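TqaL (Neurospora crassa, PDB 7EEH) belongs to the 2OG-Fe dioxygenase family of the cupin clan and binds a single iron ion inside a beta-sheet fold. Local coordinates at residues D186-T191 / I273-R278; V144-R149 / L245-E250. The protein carries 1 engineered substitution. One frame throughout, in Å; residues are numbered along the deposited sequence.

Interaction 1: D186-T191 / I273-R278; sequences DGVDHT and IFFTRR. With FE (Fe (III) ion), chain H.
D189 and H190 both face T276 in a classic beta bulge, where strand 190-199 starts against strand 267-277 in the antiparallel sheet of this cupin-type 2OG-Fe dioxygenase fold. The backbone bonds centre on T276. Its O accepts two N-H groups: H190 N lies in the carbonyl plane in a nearly straight bond (172°), while D189 N, at 3.0 Å from T276 O, is tilted from that plane and more bent. T276 N returns a bond to H190 O at 2.9 Å.

Apolar packing continues in the loop that leads into the bulge: V188 CG1 lies 4.0 Å from F275 CB, and a branched valine fills this buried spot against the aliphatic part of R277, whose guanidinium reaches D293.

The metal side is built round D186. With CG turned anti to its carbonyl carbon (chi1 -58°), D186 OD1 binds the iron(III) ion at 2.1 Å beside H184, H253 and a water. D186 OD2 takes the hydroxyl of T191 on its anti lone pair, 2.8 Å from T191 OG1, which helps fix the carboxylate's rotation. The same OD2 sits at the edge of the F275 ring, with the carboxylate and ring planes 87° apart.

Within the bulge itself, D189 uses both carboxylate oxygens: OD1 bonds to Y154, and D189 OD2 accepts R278 N at 2.9 Å, nearly along its C-O axis.

Interaction 2: V144-R149 / L245-E250; sequences VQTTHR and LLVDTE
R149 turns CG anti to its carbonyl carbon (chi1 -68°) and runs extended from CG to NE, laying its guanidinium over the methyl of T249; D248, with CG anti to its backbone N (chi1 -176°), brings a carboxylate to the same group. The contact joins the loop between helix 128-141 and strand 158-170 to the turn that ends strand 243-247 in the double-stranded beta-helix core of the cupin fold. In that turn E250 N bonds back to V247 O.

R149 uses both aspects of a flat cation. T249 CG2 sits over one face, offset toward the rim and 3.4 Å from R149 CZ. At the edge, R149 NH2 reaches D248 OD2 at 3.0 Å in a salt bridge whose hydrogen bond is weak, bent to 131° at the hydrogen. Stronger partners come from the neighbouring segment: V188 N for D248 OD2, and V188 O for R149 NE.

Threonines suit the other half, offering a methyl and a hydroxyl each. T146 CG2 packs on V247 CG1 at 3.7 Å. E250 is long enough to reach across to the loop backbone, where E250 OE2 accepts T147 N at 3.2 Å on the anti side, and T147 OG1 adds a weak bond; E250 OE1 pairs with R32. One water bridges the segments, accepting from T146 OG1 at 2.6 Å and from T249 OG1 while donating to T147 O at 2.8 Å.

In the fold
Both contacts reach the same antiparallel sheet, in which strand 190-199 lies between strands 243-247 and 267-277. Interaction 1, centred about 8 Å from the centre of the chain, is the more interior: backbone strand pairing interrupted by a bulge, with the iron site at one end. Interaction 2, centred about 15 Å out, joins a loop to a turn nearer the surface, so charge, hydroxyls and a bridging water replace backbone pairing. Their centres are about 9 Å apart, and D248 links them: its OD1 accepts the backbone N of D186. A residue of interaction 2 thus probably helps position the backbone around the metal-binding aspartate of interaction 1.

Interaction 1: D186-T191 / I273-R278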
loop_
_atom_site.group_PDB
_atom_site.type_symbol
_atom_site.label_atom_id
_atom_site.label_comp_id
_atom_site.label_asym_id
_atom_site.label_seq_id
_atom_site.Cartn_x
_atom_site.Cartn_y
_atom_site.Cartn_z
ATOM N N ASP B 186 -33.404 -2.028 15.144
ATOM C CA ASP B 186 -33.852 -3.205 14.410
ATOM C C ASP B 186 -33.940 -4.453 15.278
ATOM O O ASP B 186 -34.326 -5.512 14.771
ATOM C CB ASP B 186 -32.902 -3.495 13.245
ATOM C CG ASP B 186 -32.777 -2.338 12.274
ATOM O OD1 ASP B 186 -33.735 -1.553 12.119
ATOM O OD2 ASP B 186 -31.700 -2.235 11.647
ATOM N N GLY B 187 -33.563 -4.369 16.551
ATOM C CA GLY B 187 -33.616 -5.526 17.422
ATOM C C GLY B 187 -32.529 -6.545 17.194
ATOM O O GLY B 187 -32.700 -7.705 17.571
ATOM N N VAL B 188 -31.405 -6.156 16.583
ATOM C CA VAL B 188 -30.317 -7.096 16.327
ATOM C C VAL B 188 -29.041 -6.525 16.942
ATOM O O VAL B 188 -29.103 -5.610 17.772
ATOM C CB VAL B 188 -30.170 -7.369 14.814
ATOM C CG1 VAL B 188 -31.426 -8.075 14.254
ATOM C CG2 VAL B 188 -29.928 -6.074 14.058
ATOM N N ASP B 189 -27.881 -7.076 16.571
ATOM C CA ASP B 189 -26.596 -6.574 17.050
ATOM C C ASP B 189 -25.921 -5.633 16.060
ATOM O O ASP B 189 -25.449 -4.569 16.460
ATOM C CB ASP B 189 -25.649 -7.741 17.377
ATOM C CG ASP B 189 -26.124 -8.561 18.577
ATOM O OD1 ASP B 189 -26.403 -7.952 19.633
ATOM O OD2 ASP B 189 -26.227 -9.803 18.451
ATOM N N HIS B 190 -25.838 -6.018 14.783
ATOM C CA HIS B 190 -25.200 -5.209 13.748
ATOM C C HIS B 190 -26.107 -5.169 12.530
ATOM O O HIS B 190 -26.600 -6.213 12.095
ATOM C CB HIS B 190 -23.836 -5.781 13.318
ATOM C CG HIS B 190 -22.876 -5.983 14.443
ATOM N ND1 HIS B 190 -22.105 -4.961 14.957
ATOM C CD2 HIS B 190 -22.544 -7.094 15.141
ATOM C CE1 HIS B 190 -21.349 -5.431 15.933
ATOM N NE2 HIS B 190 -21.601 -6.725 16.068
ATOM N N THR B 191 -26.304 -3.981 11.970
ATOM C CA THR B 191 -27.097 -3.803 10.764
ATOM C C THR B 191 -26.224 -3.174 9.686
ATOM O O THR B 191 -25.506 -2.204 9.952
ATOM C CB THR B 191 -28.330 -2.903 10.998
ATOM O OG1 THR B 191 -29.202 -3.488 11.971
ATOM C CG2 THR B 191 -29.115 -2.717 9.664
ATOM N N ILE B 273 -30.001 -5.384 2.757
ATOM C CA ILE B 273 -30.124 -5.055 4.176
ATOM C C ILE B 273 -29.783 -6.308 4.974
ATOM O O ILE B 273 -30.496 -7.319 4.891
ATOM C CB ILE B 273 -31.520 -4.529 4.531
ATOM C CG1 ILE B 273 -31.858 -3.310 3.671
ATOM C CG2 ILE B 273 -31.591 -4.180 6.015
ATOM C CD1 ILE B 273 -33.291 -2.896 3.743
ATOM N N PHE B 274 -28.684 -6.249 5.732
ATOM C CA PHE B 274 -28.180 -7.368 6.526
ATOM C C PHE B 274 -28.511 -7.106 7.987
ATOM O O PHE B 274 -28.000 -6.141 8.562
ATOM C CB PHE B 274 -26.655 -7.537 6.390
ATOM C CG PHE B 274 -26.138 -7.651 4.960
ATOM C CD1 PHE B 274 -26.079 -6.548 4.134
ATOM C CD2 PHE B 274 -25.640 -8.860 4.488
ATOM C CE1 PHE B 274 -25.584 -6.639 2.838
ATOM C CE2 PHE B 274 -25.131 -8.972 3.195
ATOM C CZ PHE B 274 -25.107 -7.852 2.367
ATOM N N PHE B 275 -29.342 -7.962 8.593
ATOM C CA PHE B 275 -29.658 -7.882 10.026
ATOM C C PHE B 275 -28.963 -9.042 10.725
ATOM O O PHE B 275 -29.396 -10.191 10.573
ATOM C CB PHE B 275 -31.156 -7.975 10.293
ATOM C CG PHE B 275 -32.000 -6.888 9.679
ATOM C CD1 PHE B 275 -32.017 -5.612 10.208
ATOM C CD2 PHE B 275 -32.862 -7.179 8.621
ATOM C CE1 PHE B 275 -32.851 -4.628 9.675
ATOM C CE2 PHE B 275 -33.695 -6.199 8.085
ATOM C CZ PHE B 275 -33.688 -4.926 8.614
ATOM N N THR B 276 -27.919 -8.760 11.519
ATOM C CA THR B 276 -27.110 -9.815 12.125
ATOM C C THR B 276 -27.191 -9.771 13.649
ATOM O O THR B 276 -26.950 -8.723 14.259
ATOM C CB THR B 276 -25.647 -9.710 11.658
ATOM O OG1 THR B 276 -25.595 -9.921 10.239
ATOM C CG2 THR B 276 -24.790 -10.776 12.348
ATOM N N ARG B 277 -27.495 -10.920 14.265
ATOM C CA ARG B 277 -27.610 -10.991 15.721
ATOM C C ARG B 277 -27.181 -12.363 16.225
ATOM O O ARG B 277 -27.116 -13.334 15.465
ATOM C CB ARG B 277 -29.034 -10.697 16.189
ATOM C CG ARG B 277 -30.091 -11.687 15.637
ATOM C CD ARG B 277 -31.398 -11.588 16.426
ATOM N NE ARG B 277 -32.488 -12.371 15.828
ATOM C CZ ARG B 277 -32.566 -13.701 15.866
ATOM N NH1 ARG B 277 -31.627 -14.418 16.477
ATOM N NH2 ARG B 277 -33.592 -14.325 15.306
ATOM N N ARG B 278 -26.866 -12.426 17.524
ATOM C CA ARG B 278 -26.690 -13.708 18.193
ATOM C C ARG B 278 -28.042 -14.431 18.259
ATOM O O ARG B 278 -29.097 -13.795 18.195
ATOM C CB ARG B 278 -26.111 -13.512 19.599
ATOM C CG ARG B 278 -24.695 -12.884 19.627
ATOM C CD ARG B 278 -23.684 -13.810 18.988
ATOM N NE ARG B 278 -22.315 -13.673 19.498
ATOM C CZ ARG B 278 -21.273 -14.326 18.974
ATOM N NH1 ARG B 278 -21.454 -15.138 17.931
ATOM N NH2 ARG B 278 -20.049 -14.171 19.470
HETATM FE FE FE H . -33.930 -0.040 10.737
HETATM O O HOH W 1 -35.745 -1.223 10.032
#

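Interaction 2: V144-R149 / L245-E250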
loop_
_atom_site.group_PDB
_atom_site.type_symbol
_atom_site.label_atom_id
_atom_site.label_comp_id
_atom_site.label_asym_id
_atom_site.label_seq_id
_atom_site.Cartn_x
_atom_site.Cartn_y
_atom_site.Cartn_z
ATOM N N VAL B 144 -15.989 -7.755 18.043
ATOM C CA VAL B 144 -16.325 -6.416 18.512
ATOM C C VAL B 144 -17.280 -6.519 19.693
ATOM O O VAL B 144 -18.406 -7.003 19.552
ATOM C CB VAL B 144 -16.934 -5.564 17.391
ATOM C CG1 VAL B 144 -17.371 -4.220 17.958
ATOM C CG2 VAL B 144 -15.932 -5.365 16.270
ATOM N N GLN B 145 -16.834 -6.054 20.861
ATOM C CA GLN B 145 -17.673 -6.092 22.059
ATOM C C GLN B 145 -18.773 -5.039 21.977
ATOM O O GLN B 145 -18.506 -3.864 21.697
ATOM C CB GLN B 145 -16.815 -5.862 23.309
ATOM C CG GLN B 145 -15.856 -7.010 23.617
ATOM C CD GLN B 145 -15.325 -6.965 25.049
ATOM O OE1 GLN B 145 -15.410 -5.940 25.726
ATOM N NE2 GLN B 145 -14.784 -8.084 25.514
ATOM N N THR B 146 -20.016 -5.460 22.223
ATOM C CA THR B 146 -21.173 -4.573 22.164
ATOM C C THR B 146 -22.071 -4.818 23.372
ATOM O O THR B 146 -21.863 -5.753 24.147
ATOM C CB THR B 146 -22.001 -4.786 20.886
ATOM O OG1 THR B 146 -22.423 -6.148 20.837
ATOM C CG2 THR B 146 -21.199 -4.460 19.645
ATOM N N THR B 147 -23.106 -3.984 23.491
ATOM C CA THR B 147 -24.171 -4.190 24.468
ATOM C C THR B 147 -24.921 -5.494 24.198
ATOM O O THR B 147 -25.341 -5.759 23.071
ATOM C CB THR B 147 -25.149 -3.019 24.413
ATOM O OG1 THR B 147 -24.425 -1.795 24.546
ATOM C CG2 THR B 147 -26.188 -3.121 25.532
ATOM N N HIS B 148 -25.107 -6.307 25.234
ATOM C CA HIS B 148 -25.754 -7.604 25.076
ATOM C C HIS B 148 -27.264 -7.492 25.283
ATOM O O HIS B 148 -27.718 -7.101 26.362
ATOM C CB HIS B 148 -25.144 -8.610 26.041
ATOM C CG HIS B 148 -23.803 -9.104 25.604
ATOM N ND1 HIS B 148 -23.171 -10.174 26.195
ATOM C CD2 HIS B 148 -22.979 -8.675 24.619
ATOM C CE1 HIS B 148 -22.011 -10.382 25.595
ATOM N NE2 HIS B 148 -21.871 -9.485 24.637
ATOM N N ARG B 149 -28.040 -7.833 24.248
ATOM C CA ARG B 149 -29.495 -7.900 24.405
ATOM C C ARG B 149 -29.839 -9.074 25.310
ATOM O O ARG B 149 -29.360 -10.187 25.069
ATOM C CB ARG B 149 -30.203 -8.073 23.058
ATOM C CG ARG B 149 -30.125 -6.882 22.124
ATOM C CD ARG B 149 -31.112 -6.999 20.966
ATOM N NE ARG B 149 -30.917 -5.931 19.991
ATOM C CZ ARG B 149 -31.370 -4.699 20.155
ATOM N NH1 ARG B 149 -32.061 -4.394 21.244
ATOM N NH2 ARG B 149 -31.133 -3.774 19.238
ATOM N N LEU B 245 -22.710 0.575 8.130
ATOM C CA LEU B 245 -22.741 -0.473 9.142
ATOM C C LEU B 245 -22.874 0.187 10.513
ATOM O O LEU B 245 -22.169 1.153 10.803
ATOM C CB LEU B 245 -21.462 -1.320 9.072
ATOM C CG LEU B 245 -21.212 -2.403 10.127
ATOM C CD1 LEU B 245 -22.203 -3.535 9.944
ATOM C CD2 LEU B 245 -19.795 -2.924 9.968
ATOM N N LEU B 246 -23.772 -0.318 11.359
ATOM C CA LEU B 246 -24.019 0.323 12.649
ATOM C C LEU B 246 -24.259 -0.723 13.729
ATOM O O LEU B 246 -24.812 -1.792 13.466
ATOM C CB LEU B 246 -25.209 1.294 12.594
ATOM C CG LEU B 246 -26.604 0.802 12.190
ATOM C CD1 LEU B 246 -27.383 0.228 13.374
ATOM C CD2 LEU B 246 -27.376 1.950 11.565
ATOM N N VAL B 247 -23.844 -0.395 14.952
ATOM C CA VAL B 247 -24.114 -1.234 16.119
ATOM C C VAL B 247 -25.551 -0.956 16.545
ATOM O O VAL B 247 -25.870 0.144 16.995
ATOM C CB VAL B 247 -23.129 -0.956 17.257
ATOM C CG1 VAL B 247 -23.504 -1.783 18.526
ATOM C CG2 VAL B 247 -21.706 -1.258 16.798
ATOM N N ASP B 248 -26.431 -1.946 16.372
ATOM C CA ASP B 248 -27.868 -1.684 16.448
ATOM C C ASP B 248 -28.349 -1.495 17.883
ATOM O O ASP B 248 -29.419 -0.910 18.099
ATOM C CB ASP B 248 -28.637 -2.832 15.787
ATOM C CG ASP B 248 -30.146 -2.587 15.744
ATOM O OD1 ASP B 248 -30.575 -1.544 15.210
ATOM O OD2 ASP B 248 -30.894 -3.445 16.256
ATOM N N THR B 249 -27.580 -1.977 18.858
ATOM C CA THR B 249 -27.911 -1.862 20.268
ATOM C C THR B 249 -27.447 -0.553 20.890
ATOM O O THR B 249 -27.850 -0.241 22.014
ATOM C CB THR B 249 -27.288 -3.026 21.042
ATOM O OG1 THR B 249 -25.915 -3.151 20.663
ATOM C CG2 THR B 249 -28.000 -4.330 20.724
ATOM N N GLU B 250 -26.621 0.223 20.201
ATOM C CA GLU B 250 -26.071 1.438 20.791
ATOM C C GLU B 250 -26.415 2.688 20.006
ATOM O O GLU B 250 -26.013 3.784 20.412
ATOM C CB GLU B 250 -24.546 1.314 20.940
ATOM C CG GLU B 250 -24.149 0.111 21.766
ATOM C CD GLU B 250 -22.680 -0.199 21.668
ATOM O OE1 GLU B 250 -21.909 0.731 21.344
ATOM O OE2 GLU B 250 -22.314 -1.375 21.885
HETATM O O HOH W 2 -24.995 -5.864 20.330
#